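Local coordinates for outer membrane protein TP0453 (Treponema pallidum, PDB 3K8G) that might take part in ligand transport and alters membrane permeability at acidic pH, with amphipathic helices that move to open a large hydrophobic cavity, at residues Ala19-Tyr24 with Leu164-Gly169; Gly187-Tyr192 with Tyr202-Gln207; Leu208-Ile213 with Glu232-Ile237. All coordinates share one frame; numbering follows the deposited sequence.

Contact 1: Ala19-Tyr24 with Leu164-Gly169; sequences ADVYLY and LYIKNG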
loop_
_atom_site.group_PDB
_atom_site.type_symbol
_atom_site.label_atom_id
_atom_site.label_comp_id
_atom_site.label_asym_id
_atom_site.label_seq_id
_atom_site.Cartn_x
_atom_site.Cartn_y
_atom_site.Cartn_z
ATOM N N ALA A 19 -2.073 -7.590 -8.793
ATOM C CA ALA A 19 -1.549 -7.616 -7.433
ATOM C C ALA A 19 -2.607 -8.264 -6.470
ATOM O O ALA A 19 -3.817 -8.200 -6.721
ATOM C CB ALA A 19 -1.193 -6.146 -6.949
ATOM N N ASP A 20 -2.154 -8.814 -5.364
ATOM C CA ASP A 20 -3.075 -9.289 -4.321
ATOM C C ASP A 20 -3.620 -8.169 -3.435
ATOM O O ASP A 20 -4.737 -8.291 -2.895
ATOM C CB ASP A 20 -2.345 -10.304 -3.489
ATOM C CG ASP A 20 -1.921 -11.483 -4.318
ATOM O OD1 ASP A 20 -2.771 -12.343 -4.494
ATOM O OD2 ASP A 20 -0.793 -11.517 -4.863
ATOM N N VAL A 21 -2.815 -7.108 -3.235
ATOM C CA VAL A 21 -3.235 -5.930 -2.415
ATOM C C VAL A 21 -2.788 -4.653 -3.115
ATOM O O VAL A 21 -1.655 -4.608 -3.601
ATOM C CB VAL A 21 -2.599 -5.921 -0.991
ATOM C CG1 VAL A 21 -3.041 -4.688 -0.181
ATOM C CG2 VAL A 21 -2.928 -7.226 -0.227
ATOM N N TYR A 22 -3.691 -3.660 -3.222
ATOM C CA TYR A 22 -3.311 -2.345 -3.706
ATOM C C TYR A 22 -3.416 -1.408 -2.517
ATOM O O TYR A 22 -4.323 -1.569 -1.689
ATOM C CB TYR A 22 -4.234 -1.861 -4.852
ATOM C CG TYR A 22 -3.878 -2.567 -6.142
ATOM C CD1 TYR A 22 -2.802 -2.121 -6.943
ATOM C CD2 TYR A 22 -4.595 -3.706 -6.538
ATOM C CE1 TYR A 22 -2.467 -2.808 -8.147
ATOM C CE2 TYR A 22 -4.234 -4.419 -7.745
ATOM C CZ TYR A 22 -3.197 -3.947 -8.514
ATOM O OH TYR A 22 -2.837 -4.661 -9.626
ATOM N N LEU A 23 -2.500 -0.431 -2.453
ATOM C CA LEU A 23 -2.429 0.482 -1.311
ATOM C C LEU A 23 -2.247 1.912 -1.792
ATOM O O LEU A 23 -1.588 2.174 -2.791
ATOM C CB LEU A 23 -1.239 0.133 -0.394
ATOM C CG LEU A 23 -1.110 -1.317 0.083
ATOM C CD1 LEU A 23 -0.306 -2.159 -0.975
ATOM C CD2 LEU A 23 -0.391 -1.355 1.463
ATOM N N TYR A 24 -2.859 2.853 -1.089
ATOM C CA TYR A 24 -2.576 4.237 -1.352
ATOM C C TYR A 24 -2.455 4.973 0.001
ATOM O O TYR A 24 -3.364 4.899 0.833
ATOM C CB TYR A 24 -3.706 4.831 -2.211
ATOM C CG TYR A 24 -3.647 6.327 -2.266
ATOM C CD1 TYR A 24 -2.722 6.980 -3.063
ATOM C CD2 TYR A 24 -4.533 7.092 -1.501
ATOM C CE1 TYR A 24 -2.671 8.413 -3.092
ATOM C CE2 TYR A 24 -4.490 8.513 -1.509
ATOM C CZ TYR A 24 -3.578 9.149 -2.317
ATOM O OH TYR A 24 -3.570 10.531 -2.317
ATOM N N LEU A 164 -7.009 0.702 0.981
ATOM C CA LEU A 164 -6.472 -0.585 0.599
ATOM C C LEU A 164 -7.532 -1.326 -0.186
ATOM O O LEU A 164 -8.723 -1.217 0.123
ATOM C CB LEU A 164 -6.059 -1.434 1.811
ATOM C CG LEU A 164 -4.664 -1.118 2.403
ATOM C CD1 LEU A 164 -4.805 -0.056 3.454
ATOM C CD2 LEU A 164 -4.066 -2.388 2.997
ATOM N N TYR A 165 -7.094 -2.038 -1.216
ATOM C CA TYR A 165 -7.994 -2.947 -1.898
ATOM C C TYR A 165 -7.388 -4.343 -1.850
ATOM O O TYR A 165 -6.258 -4.553 -2.334
ATOM C CB TYR A 165 -8.189 -2.503 -3.345
ATOM C CG TYR A 165 -9.121 -3.453 -4.104
ATOM C CD1 TYR A 165 -10.401 -3.687 -3.628
ATOM C CD2 TYR A 165 -8.726 -4.087 -5.303
ATOM C CE1 TYR A 165 -11.276 -4.532 -4.294
ATOM C CE2 TYR A 165 -9.634 -4.924 -5.984
ATOM C CZ TYR A 165 -10.907 -5.128 -5.451
ATOM O OH TYR A 165 -11.853 -5.955 -6.050
ATOM N N ILE A 166 -8.127 -5.307 -1.305
ATOM C CA ILE A 166 -7.492 -6.600 -0.945
ATOM C C ILE A 166 -8.326 -7.685 -1.602
ATOM O O ILE A 166 -9.509 -7.809 -1.277
ATOM C CB ILE A 166 -7.478 -6.761 0.593
ATOM C CG1 ILE A 166 -6.693 -5.598 1.231
ATOM C CG2 ILE A 166 -6.956 -8.199 1.034
ATOM C CD1 ILE A 166 -7.423 -4.971 2.451
ATOM N N LYS A 167 -7.732 -8.431 -2.543
ATOM C CA LYS A 167 -8.485 -9.440 -3.277
ATOM C C LYS A 167 -8.958 -10.549 -2.339
ATOM O O LYS A 167 -10.087 -11.001 -2.463
ATOM C CB LYS A 167 -7.669 -9.998 -4.470
ATOM C CG LYS A 167 -7.239 -8.873 -5.448
ATOM C CD LYS A 167 -6.882 -9.342 -6.864
ATOM C CE LYS A 167 -6.698 -8.113 -7.817
ATOM N NZ LYS A 167 -5.618 -8.267 -8.885
ATOM N N ASN A 168 -8.108 -10.983 -1.404
ATOM C CA ASN A 168 -8.479 -12.079 -0.485
ATOM C C ASN A 168 -8.918 -11.480 0.855
ATOM O O ASN A 168 -8.160 -11.444 1.849
ATOM C CB ASN A 168 -7.332 -13.096 -0.302
ATOM C CG ASN A 168 -7.782 -14.351 0.449
ATOM O OD1 ASN A 168 -8.820 -14.343 1.129
ATOM N ND2 ASN A 168 -7.003 -15.422 0.345
ATOM N N GLY A 169 -10.131 -10.953 0.859
ATOM C CA GLY A 169 -10.617 -10.179 1.994
ATOM C C GLY A 169 -10.862 -11.065 3.201
ATOM O O GLY A 169 -10.693 -10.608 4.344
HETATM O O HOH W 1 -5.368 -10.502 -1.235
#

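Contact 2: Gly187-Tyr192 with Tyr202-Gln207; sequences GAMELY and YTLSLQ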
loop_
_atom_site.group_PDB
_atom_site.type_symbol
_atom_site.label_atom_id
_atom_site.label_comp_id
_atom_site.label_asym_id
_atom_site.label_seq_id
_atom_site.Cartn_x
_atom_site.Cartn_y
_atom_site.Cartn_z
ATOM N N GLY A 187 -14.932 -12.635 -0.172
ATOM C CA GLY A 187 -14.350 -12.084 -1.361
ATOM C C GLY A 187 -13.451 -10.898 -1.048
ATOM O O GLY A 187 -12.801 -10.834 0.005
ATOM N N ALA A 188 -13.473 -9.953 -1.969
ATOM C CA ALA A 188 -12.630 -8.780 -1.924
ATOM C C ALA A 188 -13.039 -7.843 -0.793
ATOM O O ALA A 188 -14.227 -7.782 -0.422
ATOM C CB ALA A 188 -12.707 -8.083 -3.267
ATOM N N MET A 189 -12.057 -7.137 -0.230
ATOM C CA MET A 189 -12.313 -6.186 0.813
ATOM C C MET A 189 -11.817 -4.820 0.353
ATOM O O MET A 189 -10.700 -4.714 -0.156
ATOM C CB MET A 189 -11.591 -6.566 2.123
ATOM C CG MET A 189 -11.626 -5.448 3.214
ATOM S SD MET A 189 -10.595 -5.743 4.710
ATOM C CE MET A 189 -11.383 -7.197 5.315
ATOM N N GLU A 190 -12.631 -3.784 0.567
ATOM C CA GLU A 190 -12.157 -2.386 0.429
ATOM C C GLU A 190 -11.996 -1.865 1.862
ATOM O O GLU A 190 -12.872 -2.088 2.690
ATOM C CB GLU A 190 -13.251 -1.537 -0.217
ATOM C CG GLU A 190 -13.559 -1.836 -1.654
ATOM C CD GLU A 190 -14.701 -0.939 -2.151
ATOM O OE1 GLU A 190 -14.594 0.282 -2.035
ATOM O OE2 GLU A 190 -15.689 -1.469 -2.676
ATOM N N LEU A 191 -10.925 -1.133 2.139
ATOM C CA LEU A 191 -10.665 -0.644 3.489
ATOM C C LEU A 191 -10.152 0.769 3.425
ATOM O O LEU A 191 -9.163 1.033 2.719
ATOM C CB LEU A 191 -9.613 -1.550 4.168
ATOM C CG LEU A 191 -9.065 -1.171 5.535
ATOM C CD1 LEU A 191 -10.215 -1.186 6.569
ATOM C CD2 LEU A 191 -7.939 -2.131 5.918
ATOM N N TYR A 192 -10.780 1.673 4.193
ATOM C CA TYR A 192 -10.436 3.121 4.169
ATOM C C TYR A 192 -10.226 3.573 5.608
ATOM O O TYR A 192 -11.122 3.351 6.443
ATOM C CB TYR A 192 -11.558 3.937 3.482
ATOM C CG TYR A 192 -11.845 3.365 2.107
ATOM C CD1 TYR A 192 -10.993 3.650 1.030
ATOM C CD2 TYR A 192 -12.933 2.512 1.891
ATOM C CE1 TYR A 192 -11.235 3.083 -0.258
ATOM C CE2 TYR A 192 -13.170 1.942 0.600
ATOM C CZ TYR A 192 -12.300 2.245 -0.443
ATOM O OH TYR A 192 -12.513 1.688 -1.712
ATOM N N TYR A 202 -11.744 3.348 10.788
ATOM C CA TYR A 202 -11.896 2.793 9.412
ATOM C C TYR A 202 -13.308 2.431 9.020
ATOM O O TYR A 202 -14.190 2.276 9.883
ATOM C CB TYR A 202 -10.951 1.603 9.172
ATOM C CG TYR A 202 -11.225 0.418 10.041
ATOM C CD1 TYR A 202 -10.486 0.216 11.207
ATOM C CD2 TYR A 202 -12.222 -0.503 9.713
ATOM C CE1 TYR A 202 -10.729 -0.865 12.029
ATOM C CE2 TYR A 202 -12.481 -1.585 10.539
ATOM C CZ TYR A 202 -11.717 -1.757 11.684
ATOM O OH TYR A 202 -11.950 -2.828 12.497
ATOM N N THR A 203 -13.519 2.314 7.699
ATOM C CA THR A 203 -14.737 1.742 7.160
ATOM C C THR A 203 -14.236 0.700 6.199
ATOM O O THR A 203 -13.233 0.918 5.498
ATOM C CB THR A 203 -15.567 2.720 6.282
ATOM O OG1 THR A 203 -15.761 3.954 6.954
ATOM C CG2 THR A 203 -16.942 2.135 5.990
ATOM N N LEU A 204 -14.958 -0.400 6.122
ATOM C CA LEU A 204 -14.631 -1.419 5.129
ATOM C C LEU A 204 -15.897 -2.018 4.555
ATOM O O LEU A 204 -16.996 -1.950 5.161
ATOM C CB LEU A 204 -13.687 -2.489 5.698
ATOM C CG LEU A 204 -14.169 -3.443 6.809
ATOM C CD1 LEU A 204 -14.981 -4.644 6.241
ATOM C CD2 LEU A 204 -12.982 -3.976 7.606
ATOM N N SER A 205 -15.740 -2.573 3.358
ATOM C CA SER A 205 -16.763 -3.340 2.741
ATOM C C SER A 205 -16.126 -4.683 2.400
ATOM O O SER A 205 -14.995 -4.733 1.895
ATOM C CB SER A 205 -17.221 -2.606 1.486
ATOM O OG SER A 205 -18.248 -3.321 0.841
ATOM N N LEU A 206 -16.847 -5.767 2.653
ATOM C CA LEU A 206 -16.328 -7.098 2.408
ATOM C C LEU A 206 -17.365 -7.861 1.586
ATOM O O LEU A 206 -18.551 -7.924 1.963
ATOM C CB LEU A 206 -16.030 -7.810 3.743
ATOM C CG LEU A 206 -15.664 -9.298 3.763
ATOM C CD1 LEU A 206 -14.290 -9.537 3.111
ATOM C CD2 LEU A 206 -15.639 -9.751 5.240
ATOM N N GLN A 207 -16.914 -8.436 0.474
ATOM C CA GLN A 207 -17.787 -9.161 -0.422
ATOM C C GLN A 207 -18.126 -10.500 0.241
ATOM O O GLN A 207 -17.233 -11.249 0.673
ATOM C CB GLN A 207 -17.083 -9.327 -1.802
ATOM C CG GLN A 207 -18.038 -9.619 -2.965
ATOM C CD GLN A 207 -18.849 -8.388 -3.429
ATOM O OE1 GLN A 207 -18.296 -7.323 -3.735
ATOM N NE2 GLN A 207 -20.154 -8.546 -3.489
HETATM O O HOH W 2 -15.411 -5.473 -1.274
HETATM O O HOH W 3 -17.077 -3.564 -1.628
#

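Contact 3: Leu208-Ile213 with Glu232-Ile237; sequences LGNAKI and EGDRLI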
loop_
_atom_site.group_PDB
_atom_site.type_symbol
_atom_site.label_atom_id
_atom_site.label_comp_id
_atom_site.label_asym_id
_atom_site.label_seq_id
_atom_site.Cartn_x
_atom_site.Cartn_y
_atom_site.Cartn_z
ATOM N N LEU A 208 -19.420 -10.767 0.397
ATOM C CA LEU A 208 -19.879 -11.973 1.087
ATOM C C LEU A 208 -20.242 -13.122 0.127
ATOM O O LEU A 208 -20.329 -14.278 0.549
ATOM C CB LEU A 208 -21.104 -11.667 1.958
ATOM C CG LEU A 208 -20.956 -10.678 3.131
ATOM C CD1 LEU A 208 -22.325 -10.330 3.727
ATOM C CD2 LEU A 208 -20.023 -11.211 4.225
ATOM N N GLY A 209 -20.465 -12.799 -1.142
ATOM C CA GLY A 209 -20.971 -13.790 -2.106
ATOM C C GLY A 209 -22.439 -14.128 -1.891
ATOM O O GLY A 209 -23.262 -13.231 -1.722
ATOM N N ASN A 210 -22.778 -15.420 -1.918
ATOM C CA ASN A 210 -24.153 -15.865 -1.644
ATOM C C ASN A 210 -24.350 -16.266 -0.179
ATOM O O ASN A 210 -25.472 -16.512 0.277
ATOM C CB ASN A 210 -24.583 -16.991 -2.610
ATOM C CG ASN A 210 -24.760 -16.496 -4.041
ATOM O OD1 ASN A 210 -24.244 -17.102 -4.993
ATOM N ND2 ASN A 210 -25.484 -15.388 -4.203
ATOM N N ALA A 211 -23.242 -16.314 0.552
ATOM C CA ALA A 211 -23.248 -16.608 1.993
ATOM C C ALA A 211 -24.056 -15.576 2.777
ATOM O O ALA A 211 -23.865 -14.377 2.600
ATOM C CB ALA A 211 -21.797 -16.651 2.524
ATOM N N LYS A 212 -24.964 -16.047 3.630
ATOM C CA LYS A 212 -25.661 -15.160 4.565
ATOM C C LYS A 212 -24.909 -15.009 5.881
ATOM O O LYS A 212 -24.253 -15.939 6.355
ATOM C CB LYS A 212 -27.098 -15.627 4.816
ATOM C CG LYS A 212 -28.165 -14.734 4.174
ATOM C CD LYS A 212 -28.009 -14.655 2.659
ATOM C CE LYS A 212 -28.765 -13.473 2.079
ATOM N NZ LYS A 212 -28.361 -13.230 0.661
ATOM N N ILE A 213 -24.981 -13.815 6.450
ATOM C CA ILE A 213 -24.527 -13.610 7.814
ATOM C C ILE A 213 -25.746 -13.222 8.664
ATOM O O ILE A 213 -26.414 -12.214 8.401
ATOM C CB ILE A 213 -23.308 -12.628 7.898
ATOM C CG1 ILE A 213 -22.812 -12.478 9.342
ATOM C CG2 ILE A 213 -23.617 -11.274 7.243
ATOM C CD1 ILE A 213 -21.393 -11.970 9.455
ATOM N N GLU A 232 -25.397 -4.823 3.022
ATOM C CA GLU A 232 -25.993 -4.141 1.877
ATOM C C GLU A 232 -25.797 -5.045 0.666
ATOM O O GLU A 232 -24.664 -5.257 0.227
ATOM C CB GLU A 232 -25.298 -2.802 1.600
ATOM C CG GLU A 232 -25.451 -1.710 2.681
ATOM C CD GLU A 232 -25.022 -0.330 2.167
ATOM O OE1 GLU A 232 -24.568 0.510 2.972
ATOM O OE2 GLU A 232 -25.134 -0.081 0.950
ATOM N N GLY A 233 -26.888 -5.577 0.121
ATOM C CA GLY A 233 -26.784 -6.557 -0.961
ATOM C C GLY A 233 -25.888 -7.696 -0.514
ATOM O O GLY A 233 -26.134 -8.320 0.516
ATOM N N ASP A 234 -24.809 -7.928 -1.258
ATOM C CA ASP A 234 -23.869 -9.002 -0.938
ATOM C C ASP A 234 -22.587 -8.503 -0.230
ATOM O O ASP A 234 -21.547 -9.173 -0.257
ATOM C CB ASP A 234 -23.533 -9.789 -2.220
ATOM C CG ASP A 234 -24.667 -10.742 -2.646
ATOM O OD1 ASP A 234 -25.677 -10.876 -1.908
ATOM O OD2 ASP A 234 -24.539 -11.365 -3.721
ATOM N N ARG A 235 -22.681 -7.349 0.437
ATOM C CA ARG A 235 -21.521 -6.748 1.089
ATOM C C ARG A 235 -21.746 -6.444 2.566
ATOM O O ARG A 235 -22.746 -5.800 2.937
ATOM C CB ARG A 235 -21.132 -5.444 0.396
ATOM C CG ARG A 235 -20.585 -5.600 -1.015
ATOM C CD ARG A 235 -20.200 -4.229 -1.556
ATOM N NE ARG A 235 -21.297 -3.263 -1.439
ATOM C CZ ARG A 235 -21.172 -1.983 -1.067
ATOM N NH1 ARG A 235 -19.983 -1.470 -0.731
ATOM N NH2 ARG A 235 -22.260 -1.218 -1.001
ATOM N N LEU A 236 -20.807 -6.902 3.391
ATOM C CA LEU A 236 -20.764 -6.560 4.799
ATOM C C LEU A 236 -20.043 -5.234 4.959
ATOM O O LEU A 236 -18.897 -5.094 4.529
ATOM C CB LEU A 236 -20.022 -7.649 5.566
ATOM C CG LEU A 236 -20.019 -7.461 7.093
ATOM C CD1 LEU A 236 -21.429 -7.718 7.646
ATOM C CD2 LEU A 236 -18.982 -8.372 7.747
ATOM N N ILE A 237 -20.707 -4.271 5.598
ATOM C CA ILE A 237 -20.139 -2.946 5.834
ATOM C C ILE A 237 -19.883 -2.762 7.313
ATOM O O ILE A 237 -20.781 -2.955 8.135
ATOM C CB ILE A 237 -21.088 -1.835 5.355
ATOM C CG1 ILE A 237 -21.642 -2.153 3.956
ATOM C CG2 ILE A 237 -20.426 -0.429 5.482
ATOM C CD1 ILE A 237 -20.659 -1.951 2.831
#

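Contact 1: Ala19-Tyr24 with Leu164-Gly169
L164 sits at the middle of the apolar face of this strand pair: its CD2 is 4.1 Å from V21 CG1 and equally far from L23 CD2, so one methyl bridges two neighbours of the facing strand. I166 extends the row, lying beside V21 with both side chains pointing the same way and CG1 of each 4.0 Å apart. V21 reaches both partners because CG1 stands anti to its backbone N (chi1 179°). Across the sheet, Y22 and Y165 occupy the other face. They meet mainly at their CB atoms, while A19 CB lies over the rim of one face of the Y22 ring, 3.3 Å above its plane. The Y22 hydroxyl accepts the A19 N-H and also bonds to G16 O, which fixes the ring's outer end.

Y22 and Y165 form a hydrogen-bonded pair, with Y165 N to Y22 O at 2.8 Å; V21-I166 and L23-L164 are non-hydrogen-bonded pairs. Towards the edge, K167 N donates to D20 O almost linearly (N-H...O 169°), and a water joins that same oxygen to N168 N. The K167 chain runs alongside the A19 carbonyl and bends at its end to place NZ 2.8 Å from A19 O. N168 caps H171 N at the start of helix 169-176.

Opposing strand directions (177°) and the alternating pairs define an antiparallel ladder within the beta half-barrel of TP0453; strand 21-26 pairs on its other side with strand 54-62, where D20 and V21 both face F61 in a classic beta bulge.

Contact 2: Gly187-Tyr192 with Tyr202-Gln207
Residues M189-Y192 and Y202-Q207 form the antiparallel ladder of the beta hairpin made by strands 189-196 and 199-207, with E190-S205 and Y192-T203 as hydrogen-bonded pairs. The short strand axes run 4.7 Å apart at 175°. Reciprocal backbone bonds join each of those two pairs, and two further backbone bonds, G187 N to Q207 O at 2.8 Å and Q207 N to A188 O, continue the pairing beyond M189.

On the apolar face, L191 is the meeting point. Its CD1 touches L204 CB at 3.8 Å and, obliquely, the Y202 ring at CD2. M189 joins them through sulphur, SD being 4.1 Å from L204 CD2, with the chain extended to CG and SD before it turns at the terminal methyl. L204 holds CG between its backbone N and carbonyl carbon (chi1 67°), the crowded position, and from there its CD2 touches both L191 CD1 and M189 SD. L206 CD1 packs against M189 CB. I173 and L176 of helix 169-176 pack on this face as well.

The other face is polar. The Y192 hydroxyl donates to E190 OE1 over a short 2.5 Å, in the plane of its own ring and on the anti side of the carboxylate. E190 OE2 accepts a hydrogen bond from a water that also bonds to S205 OG (2.7 Å), which in turn bonds to R235 NH1. R148 makes a cation-pi contact with the Y192 ring.

The hairpin is therefore two-sided: hydrocarbon and sulphur pack towards the helix, whereas the carboxylate is shared between a phenol and a water, which probably stabilises its charged form.

Contact 3: Leu208-Ile213 with Glu232-Ile237
L208 and D234 are joined by the one hydrogen bond across these segments: L208 N donates to D234 O at 2.7 Å, with an N-H...O angle of 165°. It lies where strand 199-207 gives way to a loop and strand 235-244 begins. Both sides turn at this point, through type II' turns spanning L208-A211 and E232-R235; G209 and G233 supply the positive phi these turns require. Two backbone bonds between E232 and R235 close the second turn into the tight connection from strand 228-232 to strand 235-244.

Apolar contact comes from L208, L236 and I213. L208 slants across L236, with L208 CD2 3.8 Å from L236 CB. CD1 of L208 lies against the backbone at L236 N. L236, with CG anti to its backbone N (chi1 -175°), extends its CD1 to I213 CG2 at 4.2 Å, the two side chains crossing at about a right angle. V231 of the adjoining strand touches both I213 and L236.

Across the segments, electrostatic contacts gather at D234. G209 O stands over the face of the carboxylate, 3.0 Å from D234 CG and equally near OD2, an approach of two acceptors without a hydrogen bond. K212 NZ is near D234 OD1 at 4.4 Å, beyond a salt bridge. Within 232-237, R235 forms a long salt bridge from NH2 to E232 OE2 (3.7 Å), its NH1 is hydrogen-bonded to S205 OG, and I237 CD1 lies over the rim of one guanidinium face.

Direct polar attachment across the turns thus depends on backbone atoms. G209 O should raise the proton affinity of D234 somewhat, with K212 opposing it; crystal neighbours touching both turns may affect their details.

Overall arrangement
From the N terminus, segment 19-24 opens contact 1, which closes only at segment 164-169, after 139 intervening residues of mixed helix and strand. Contact 2 follows after helix 169-176 and closes the hairpin of strands 189-196 and 199-207, nine residues lying between its segments. Contact 3 comes last, its 18 intervening residues holding helix 215-225 and most of strand 228-232. The three are in series, none nesting or crossing. Backbone bonds nonetheless link them laterally: L164 N to L191 O and M189 N to I166 O connect contacts 1 and 2, and L236 N to L206 O connects contacts 2 and 3. Contacts 1 and 3 do not touch, with centres about 19 Å apart.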